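Long-range contacts in diaminopimelate decarboxylase (Methanocaldococcus jannaschii, PDB 1TWI), which catalyses the pyridoxal-phosphate-dependent decarboxylation of meso-diaminopimelate to L-lysine, the last step of lysine biosynthesis, as a homodimer: residues Lys115-Ile124 with Leu141-Leu149; Gly300-His308 with Val318-Met327. One frame throughout, in Å; residues are numbered along the deposited sequence.

Contact 1. Residues Lys115-Ile124 with Leu141-Leu149; sequences KTKEEIIMGI and LINETAKEL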
loop_
_atom_site.group_PDB
_atom_site.type_symbol
_atom_site.label_atom_id
_atom_site.label_comp_id
_atom_site.label_asym_id
_atom_site.label_seq_id
_atom_site.Cartn_x
_atom_site.Cartn_y
_atom_site.Cartn_z
ATOM N N LYS A 115 14.396 13.413 -8.769
ATOM C CA LYS A 115 15.477 12.626 -9.298
ATOM C C LYS A 115 16.731 12.961 -8.496
ATOM O O LYS A 115 17.064 14.106 -8.310
ATOM C CB LYS A 115 15.682 12.958 -10.772
ATOM C CG LYS A 115 14.371 12.771 -11.597
ATOM C CD LYS A 115 14.678 12.065 -12.890
ATOM C CE LYS A 115 13.721 12.361 -14.155
ATOM N NZ LYS A 115 12.791 13.543 -14.088
ATOM N N THR A 116 17.425 11.951 -8.035
ATOM C CA THR A 116 18.626 12.175 -7.245
ATOM C C THR A 116 19.845 12.169 -8.133
ATOM O O THR A 116 19.852 11.651 -9.264
ATOM C CB THR A 116 18.860 11.022 -6.249
ATOM O OG1 THR A 116 19.118 9.848 -7.032
ATOM C CG2 THR A 116 17.651 10.797 -5.326
ATOM N N LYS A 117 20.934 12.667 -7.582
ATOM C CA LYS A 117 22.152 12.708 -8.355
ATOM C C LYS A 117 22.549 11.304 -8.804
ATOM O O LYS A 117 23.006 11.104 -9.932
ATOM C CB LYS A 117 23.304 13.309 -7.524
ATOM C CG LYS A 117 24.587 13.493 -8.379
ATOM C CD LYS A 117 25.484 14.502 -7.703
ATOM C CE LYS A 117 26.462 15.139 -8.671
ATOM N NZ LYS A 117 25.993 16.377 -9.381
ATOM N N GLU A 118 22.421 10.325 -7.910
ATOM C CA GLU A 118 22.785 8.963 -8.316
ATOM C C GLU A 118 21.939 8.460 -9.504
ATOM O O GLU A 118 22.432 7.758 -10.376
ATOM C CB GLU A 118 22.596 8.012 -7.139
ATOM C CG GLU A 118 23.574 8.308 -5.970
ATOM C CD GLU A 118 23.337 9.622 -5.130
ATOM O OE1 GLU A 118 22.218 10.304 -5.075
ATOM O OE2 GLU A 118 24.375 9.972 -4.462
ATOM N N GLU A 119 20.649 8.788 -9.504
ATOM C CA GLU A 119 19.765 8.361 -10.596
ATOM C C GLU A 119 20.142 9.069 -11.885
ATOM O O GLU A 119 20.044 8.506 -12.986
ATOM C CB GLU A 119 18.296 8.653 -10.247
ATOM C CG GLU A 119 17.742 7.681 -9.201
ATOM C CD GLU A 119 16.313 8.045 -8.777
ATOM O OE1 GLU A 119 16.059 9.256 -8.523
ATOM O OE2 GLU A 119 15.459 7.135 -8.662
ATOM N N ILE A 120 20.514 10.334 -11.766
ATOM C CA ILE A 120 20.911 11.080 -12.974
ATOM C C ILE A 120 22.226 10.474 -13.562
ATOM O O ILE A 120 22.349 10.316 -14.782
ATOM C CB ILE A 120 21.040 12.588 -12.623
ATOM C CG1 ILE A 120 19.608 13.141 -12.405
ATOM C CG2 ILE A 120 21.749 13.381 -13.771
ATOM C CD1 ILE A 120 19.504 14.363 -11.525
ATOM N N ILE A 121 23.170 10.095 -12.682
ATOM C CA ILE A 121 24.436 9.504 -13.149
ATOM C C ILE A 121 24.067 8.259 -13.908
ATOM O O ILE A 121 24.608 7.990 -15.006
ATOM C CB ILE A 121 25.393 9.114 -11.933
ATOM C CG1 ILE A 121 26.103 10.373 -11.393
ATOM C CG2 ILE A 121 26.445 8.098 -12.353
ATOM C CD1 ILE A 121 26.593 10.259 -9.890
ATOM N N MET A 122 23.134 7.490 -13.361
ATOM C CA MET A 122 22.742 6.249 -14.004
ATOM C C MET A 122 22.135 6.457 -15.370
ATOM O O MET A 122 22.469 5.719 -16.309
ATOM C CB MET A 122 21.759 5.469 -13.109
ATOM C CG MET A 122 21.334 4.105 -13.654
ATOM S SD MET A 122 20.198 3.163 -12.463
ATOM C CE MET A 122 20.771 3.849 -11.073
ATOM N N GLY A 123 21.226 7.435 -15.485
ATOM C CA GLY A 123 20.616 7.690 -16.789
ATOM C C GLY A 123 21.642 8.197 -17.807
ATOM O O GLY A 123 21.550 7.886 -19.010
ATOM N N ILE A 124 22.602 9.001 -17.351
ATOM C CA ILE A 124 23.590 9.530 -18.283
ATOM C C ILE A 124 24.490 8.401 -18.755
ATOM O O ILE A 124 24.743 8.266 -19.960
ATOM C CB ILE A 124 24.401 10.683 -17.653
ATOM C CG1 ILE A 124 23.458 11.889 -17.407
ATOM C CG2 ILE A 124 25.586 10.999 -18.550
ATOM C CD1 ILE A 124 24.088 13.099 -16.628
ATOM N N LEU A 141 20.618 20.356 -11.647
ATOM C CA LEU A 141 21.345 19.188 -11.188
ATOM C C LEU A 141 21.792 18.314 -12.345
ATOM O O LEU A 141 22.923 17.772 -12.366
ATOM C CB LEU A 141 20.478 18.390 -10.183
ATOM C CG LEU A 141 21.054 17.010 -9.793
ATOM C CD1 LEU A 141 22.377 17.185 -9.023
ATOM C CD2 LEU A 141 20.029 16.289 -8.884
ATOM N N ILE A 142 20.943 18.166 -13.363
ATOM C CA ILE A 142 21.344 17.332 -14.500
ATOM C C ILE A 142 22.534 17.968 -15.255
ATOM O O ILE A 142 23.486 17.269 -15.650
ATOM C CB ILE A 142 20.167 17.157 -15.523
ATOM C CG1 ILE A 142 19.086 16.219 -14.916
ATOM C CG2 ILE A 142 20.679 16.627 -16.838
ATOM C CD1 ILE A 142 17.710 16.272 -15.714
ATOM N N ASN A 143 22.474 19.283 -15.480
ATOM C CA ASN A 143 23.553 19.946 -16.229
ATOM C C ASN A 143 24.872 19.843 -15.386
ATOM O O ASN A 143 25.937 19.584 -15.930
ATOM C CB ASN A 143 23.168 21.421 -16.472
ATOM C CG ASN A 143 24.219 22.187 -17.217
ATOM O OD1 ASN A 143 24.786 23.127 -16.662
ATOM N ND2 ASN A 143 24.492 21.812 -18.468
ATOM N N GLU A 144 24.779 20.047 -14.069
ATOM C CA GLU A 144 25.975 19.956 -13.212
ATOM C C GLU A 144 26.528 18.512 -13.216
ATOM O O GLU A 144 27.737 18.294 -13.259
ATOM C CB GLU A 144 25.637 20.374 -11.773
ATOM C CG GLU A 144 25.538 21.896 -11.530
ATOM C CD GLU A 144 24.830 22.213 -10.191
ATOM O OE1 GLU A 144 24.632 23.419 -9.858
ATOM O OE2 GLU A 144 24.461 21.236 -9.468
ATOM N N THR A 145 25.644 17.513 -13.178
ATOM C CA THR A 145 26.092 16.116 -13.170
ATOM C C THR A 145 26.705 15.706 -14.510
ATOM O O THR A 145 27.758 15.015 -14.574
ATOM C CB THR A 145 24.903 15.208 -12.791
ATOM O OG1 THR A 145 24.419 15.649 -11.520
ATOM C CG2 THR A 145 25.337 13.755 -12.719
ATOM N N ALA A 146 26.056 16.130 -15.590
ATOM C CA ALA A 146 26.567 15.858 -16.932
ATOM C C ALA A 146 27.974 16.506 -17.021
ATOM O O ALA A 146 28.907 15.924 -17.591
ATOM C CB ALA A 146 25.598 16.507 -18.004
ATOM N N LYS A 147 28.105 17.727 -16.509
ATOM C CA LYS A 147 29.422 18.410 -16.527
ATOM C C LYS A 147 30.459 17.544 -15.744
ATOM O O LYS A 147 31.577 17.323 -16.227
ATOM C CB LYS A 147 29.331 19.770 -15.856
ATOM C CG LYS A 147 30.671 20.533 -15.793
ATOM C CD LYS A 147 30.497 21.774 -14.917
ATOM C CE LYS A 147 31.680 22.797 -14.992
ATOM N NZ LYS A 147 31.366 23.994 -14.097
ATOM N N GLU A 148 30.074 17.016 -14.577
ATOM C CA GLU A 148 31.018 16.192 -13.815
ATOM C C GLU A 148 31.474 14.930 -14.575
ATOM O O GLU A 148 32.652 14.536 -14.528
ATOM C CB GLU A 148 30.409 15.818 -12.458
ATOM C CG GLU A 148 30.277 17.015 -11.536
ATOM C CD GLU A 148 29.673 16.645 -10.195
ATOM O OE1 GLU A 148 28.619 15.940 -10.212
ATOM O OE2 GLU A 148 30.238 17.039 -9.135
ATOM N N LEU A 149 30.554 14.294 -15.287
ATOM C CA LEU A 149 30.917 13.093 -16.033
ATOM C C LEU A 149 31.542 13.409 -17.420
ATOM O O LEU A 149 31.903 12.503 -18.142
ATOM C CB LEU A 149 29.661 12.216 -16.240
ATOM C CG LEU A 149 28.921 11.767 -14.999
ATOM C CD1 LEU A 149 27.621 10.922 -15.420
ATOM C CD2 LEU A 149 29.814 10.897 -14.206
HETATM O O HOH W 1 25.660 18.792 -8.338
#
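Thr145 enters a hole formed by Lys117, Ile120, Ile121 and Ile124, a knobs-into-holes fit between neighbouring outer helices of the TIM-type barrel that binds pyridoxal phosphate. The helical segments cross at -58°, their axes 9.8 Å apart. At its root, Thr145 CB rests 3.8 Å from CG2 of Ile120. The methyl branch, CG2, stands anti to the backbone N (chi1 -57°, measured to OG1) and ends among isoleucines, 3.7 Å from CG1 of Ile121, whose side chain runs roughly at right angles to it. The other branch does polar work: OG1 accepts from Lys117 NZ at 2.8 Å. Threonine suits the place because one small residue fills a greasy hole and also offers a hydroxyl at its rim. The long lysine lies alongside OG1, and its NZ also donates to a water, which in turn hydrogen-bonds Glu144 OE2; a salt bridge to Glu148 is modelled too, but the placement of that carboxylate is doubtful. Deeper in, Ile124 is the reciprocal knob, among Ile142, Thr145, Ala146 and Leu149; the small Ala146 lets Ile124 CD1 come close to the helix backbone, at Ala146 CA. Leu141 CD2 presses on Ile120 CD1 at 3.3 Å, tighter than usual for carbons. Within its own helix, Thr145 OG1 donates to Leu141 O at 2.7 Å, reaching this carbonyl from the face opposite that used by Thr145 N.

Contact 2. Residues Gly300-His308 with Val318-Met327; sequences GYLLGKVHH and VMIDAGMNDM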
loop_
_atom_site.group_PDB
_atom_site.type_symbol
_atom_site.label_atom_id
_atom_site.label_comp_id
_atom_site.label_asym_id
_atom_site.label_seq_id
_atom_site.Cartn_x
_atom_site.Cartn_y
_atom_site.Cartn_z
ATOM N N GLY A 300 -4.140 -9.315 -16.535
ATOM C CA GLY A 300 -3.971 -9.926 -15.198
ATOM C C GLY A 300 -5.212 -10.355 -14.454
ATOM O O GLY A 300 -6.218 -9.628 -14.442
ATOM N N TYR A 301 -5.166 -11.547 -13.854
ATOM C CA TYR A 301 -6.307 -12.058 -13.090
ATOM C C TYR A 301 -5.736 -12.518 -11.773
ATOM O O TYR A 301 -4.646 -13.052 -11.762
ATOM C CB TYR A 301 -6.944 -13.263 -13.804
ATOM C CG TYR A 301 -7.444 -12.850 -15.192
ATOM C CD1 TYR A 301 -6.548 -12.749 -16.251
ATOM C CD2 TYR A 301 -8.801 -12.458 -15.406
ATOM C CE1 TYR A 301 -6.935 -12.263 -17.483
ATOM C CE2 TYR A 301 -9.225 -11.973 -16.675
ATOM C CZ TYR A 301 -8.271 -11.878 -17.696
ATOM O OH TYR A 301 -8.579 -11.345 -18.933
ATOM N N LEU A 302 -6.466 -12.297 -10.676
ATOM C CA LEU A 302 -6.008 -12.761 -9.372
ATOM C C LEU A 302 -6.977 -13.843 -8.852
ATOM O O LEU A 302 -8.182 -13.572 -8.669
ATOM C CB LEU A 302 -5.950 -11.595 -8.374
ATOM C CG LEU A 302 -5.552 -11.930 -6.918
ATOM C CD1 LEU A 302 -4.165 -12.606 -6.855
ATOM C CD2 LEU A 302 -5.579 -10.649 -6.126
ATOM N N LEU A 303 -6.442 -15.052 -8.619
ATOM C CA LEU A 303 -7.254 -16.167 -8.133
ATOM C C LEU A 303 -7.096 -16.292 -6.633
ATOM O O LEU A 303 -5.983 -16.225 -6.101
ATOM C CB LEU A 303 -6.797 -17.494 -8.799
ATOM C CG LEU A 303 -6.643 -17.409 -10.327
ATOM C CD1 LEU A 303 -6.192 -18.774 -10.928
ATOM C CD2 LEU A 303 -7.961 -16.962 -10.931
ATOM N N GLY A 304 -8.220 -16.432 -5.952
ATOM C CA GLY A 304 -8.220 -16.555 -4.508
ATOM C C GLY A 304 -9.186 -17.672 -4.126
ATOM O O GLY A 304 -10.312 -17.721 -4.619
ATOM N N LYS A 305 -8.734 -18.582 -3.283
ATOM C CA LYS A 305 -9.579 -19.648 -2.872
ATOM C C LYS A 305 -10.447 -19.239 -1.684
ATOM O O LYS A 305 -10.019 -18.481 -0.762
ATOM C CB LYS A 305 -8.734 -20.888 -2.543
ATOM C CG LYS A 305 -9.554 -22.067 -1.946
ATOM C CD LYS A 305 -8.780 -23.439 -2.017
ATOM C CE LYS A 305 -7.570 -23.476 -1.106
ATOM N NZ LYS A 305 -6.983 -24.869 -1.126
ATOM N N VAL A 306 -11.674 -19.750 -1.697
ATOM C CA VAL A 306 -12.628 -19.495 -0.620
ATOM C C VAL A 306 -12.386 -20.399 0.570
ATOM O O VAL A 306 -12.487 -21.632 0.437
ATOM C CB VAL A 306 -14.065 -19.726 -1.130
ATOM C CG1 VAL A 306 -15.054 -19.537 0.028
ATOM C CG2 VAL A 306 -14.357 -18.686 -2.270
ATOM N N HIS A 307 -12.079 -19.818 1.735
ATOM C CA HIS A 307 -11.854 -20.688 2.908
ATOM C C HIS A 307 -13.050 -20.682 3.843
ATOM O O HIS A 307 -13.253 -21.650 4.575
ATOM C CB HIS A 307 -10.576 -20.264 3.662
ATOM C CG HIS A 307 -9.328 -20.547 2.900
ATOM N ND1 HIS A 307 -8.509 -21.611 3.185
ATOM C CD2 HIS A 307 -8.785 -19.938 1.811
ATOM C CE1 HIS A 307 -7.512 -21.652 2.314
ATOM N NE2 HIS A 307 -7.659 -20.646 1.466
ATOM N N HIS A 308 -13.858 -19.622 3.809
ATOM C CA HIS A 308 -15.036 -19.553 4.703
ATOM C C HIS A 308 -16.193 -18.790 4.088
ATOM O O HIS A 308 -15.980 -17.840 3.320
ATOM C CB HIS A 308 -14.698 -18.830 6.003
ATOM C CG HIS A 308 -13.600 -19.466 6.783
ATOM N ND1 HIS A 308 -13.780 -20.634 7.477
ATOM C CD2 HIS A 308 -12.313 -19.091 7.009
ATOM C CE1 HIS A 308 -12.662 -20.963 8.098
ATOM N NE2 HIS A 308 -11.752 -20.041 7.831
ATOM N N VAL A 318 -18.048 -13.934 1.755
ATOM C CA VAL A 318 -17.266 -15.023 1.191
ATOM C C VAL A 318 -15.808 -14.580 1.488
ATOM O O VAL A 318 -15.402 -13.490 1.078
ATOM C CB VAL A 318 -17.594 -15.097 -0.344
ATOM C CG1 VAL A 318 -16.549 -15.877 -1.075
ATOM C CG2 VAL A 318 -18.981 -15.776 -0.517
ATOM N N MET A 319 -15.048 -15.392 2.238
ATOM C CA MET A 319 -13.685 -15.011 2.615
ATOM C C MET A 319 -12.672 -15.772 1.785
ATOM O O MET A 319 -12.668 -16.996 1.791
ATOM C CB MET A 319 -13.416 -15.331 4.097
ATOM C CG MET A 319 -14.575 -14.968 5.077
ATOM S SD MET A 319 -14.945 -13.214 5.042
ATOM C CE MET A 319 -15.868 -13.026 6.667
ATOM N N ILE A 320 -11.798 -15.045 1.091
ATOM C CA ILE A 320 -10.804 -15.701 0.269
ATOM C C ILE A 320 -9.361 -15.479 0.725
ATOM O O ILE A 320 -9.090 -14.575 1.540
ATOM C CB ILE A 320 -10.948 -15.272 -1.239
ATOM C CG1 ILE A 320 -10.767 -13.749 -1.380
ATOM C CG2 ILE A 320 -12.376 -15.711 -1.797
ATOM C CD1 ILE A 320 -10.763 -13.336 -2.846
ATOM N N ASP A 321 -8.426 -16.285 0.199
ATOM C CA ASP A 321 -7.038 -16.133 0.617
ATOM C C ASP A 321 -6.218 -15.050 -0.085
ATOM O O ASP A 321 -5.024 -14.888 0.197
ATOM C CB ASP A 321 -6.303 -17.490 0.661
ATOM C CG ASP A 321 -6.304 -18.224 -0.651
ATOM O OD1 ASP A 321 -6.549 -17.594 -1.726
ATOM O OD2 ASP A 321 -6.044 -19.464 -0.603
ATOM N N ALA A 322 -6.863 -14.316 -0.980
ATOM C CA ALA A 322 -6.248 -13.139 -1.590
ATOM C C ALA A 322 -6.654 -12.008 -0.646
ATOM O O ALA A 322 -7.735 -12.043 -0.032
ATOM C CB ALA A 322 -6.815 -12.859 -2.977
ATOM N N GLY A 323 -5.839 -10.967 -0.566
ATOM C CA GLY A 323 -6.163 -9.885 0.351
ATOM C C GLY A 323 -5.584 -8.577 -0.150
ATOM O O GLY A 323 -4.821 -8.552 -1.116
ATOM N N MET A 324 -5.921 -7.480 0.514
ATOM C CA MET A 324 -5.437 -6.179 0.079
ATOM C C MET A 324 -3.891 -6.093 -0.058
ATOM O O MET A 324 -3.401 -5.308 -0.874
ATOM C CB MET A 324 -5.943 -5.082 1.029
ATOM C CG MET A 324 -5.390 -5.184 2.459
ATOM S SD MET A 324 -6.044 -3.866 3.512
ATOM C CE MET A 324 -4.907 -2.472 3.118
ATOM N N ASN A 325 -3.134 -6.850 0.736
ATOM C CA ASN A 325 -1.664 -6.789 0.598
ATOM C C ASN A 325 -1.232 -7.369 -0.813
ATOM O O ASN A 325 -0.165 -7.029 -1.373
ATOM C CB ASN A 325 -1.002 -7.603 1.732
ATOM C CG ASN A 325 -1.250 -9.099 1.576
ATOM O OD1 ASN A 325 -2.393 -9.594 1.741
ATOM N ND2 ASN A 325 -0.188 -9.832 1.225
ATOM N N ASP A 326 -2.053 -8.267 -1.358
ATOM C CA ASP A 326 -1.781 -8.856 -2.699
ATOM C C ASP A 326 -2.214 -7.906 -3.847
ATOM O O ASP A 326 -1.630 -7.928 -4.949
ATOM C CB ASP A 326 -2.572 -10.178 -2.895
ATOM C CG ASP A 326 -2.295 -11.204 -1.793
ATOM O OD1 ASP A 326 -1.110 -11.541 -1.590
ATOM O OD2 ASP A 326 -3.256 -11.665 -1.142
ATOM N N MET A 327 -3.254 -7.116 -3.597
ATOM C CA MET A 327 -3.837 -6.260 -4.627
ATOM C C MET A 327 -4.590 -5.177 -3.864
ATOM O O MET A 327 -5.677 -5.410 -3.328
ATOM C CB MET A 327 -4.789 -7.087 -5.472
ATOM C CG MET A 327 -4.943 -6.538 -6.908
ATOM S SD MET A 327 -6.075 -5.119 -7.047
ATOM C CE MET A 327 -7.762 -5.985 -6.919
#
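His307 and Asp321 join side chain to side chain beside a classic beta bulge of the hairpin made by strands 300-311 and 316-320, in the beta-rich domain that accompanies the barrel. NE2 of His307 donates to Asp321 OD2 at 2.9 Å; the oxygen lies in the ring plane, but the ring itself comes in from above the carboxylate, the two planes being 54° apart. The other oxygen, OD1, takes Lys305 N at 2.9 Å, again from above the plane. Asp321 can reach both because its CG sits between the backbone N and carbonyl carbon (chi1 58°), folding the carboxylate back over the neighbouring strand. Behind this pair, the backbone ladder sets the register: Asp321 N binds Lys305 O, while His307 N donates to Met319 O and Met319 N to His308 O, so both histidines face one methionine. Val306 CG2 meets Ile320 CG2 at 3.6 Å, where Leu379 of strand 378-382 packs on both. Gly304 suits its place, since a side chain there would run into Ile320 CD1 and Ala322 CB. Farther along, Leu302 CD2 packs on Met327 CB, close in sequence to Arg329, which lines the pocket of the bound lysine and probably binds substrate. Thr30 also hydrogen-bonds OD2, so the carboxylate is gripped by three partners; its negative charge would probably favour the proton on His307 NE2.

Contact 1 is partly buried: its helices pack through an isoleucine and a threonine knob on the outside of the barrel, with a lysine and a water at the solvent edge. Contact 2 is more deeply enclosed, yet more polar, because a strand pair is held by backbone bonds and a carboxylate that bonds both to the neighbouring strand's backbone and to a histidine ring. No element is common to both, and within one chain their centres lie 43 Å apart on opposite sides of the chain's centre. The dimer brings them together: His308 NE2 of one subunit hydrogen-bonds Lys115 O of the other subunit and its side chain packs on Leu141 there, so the bulged hairpin abuts its partner's helix pair.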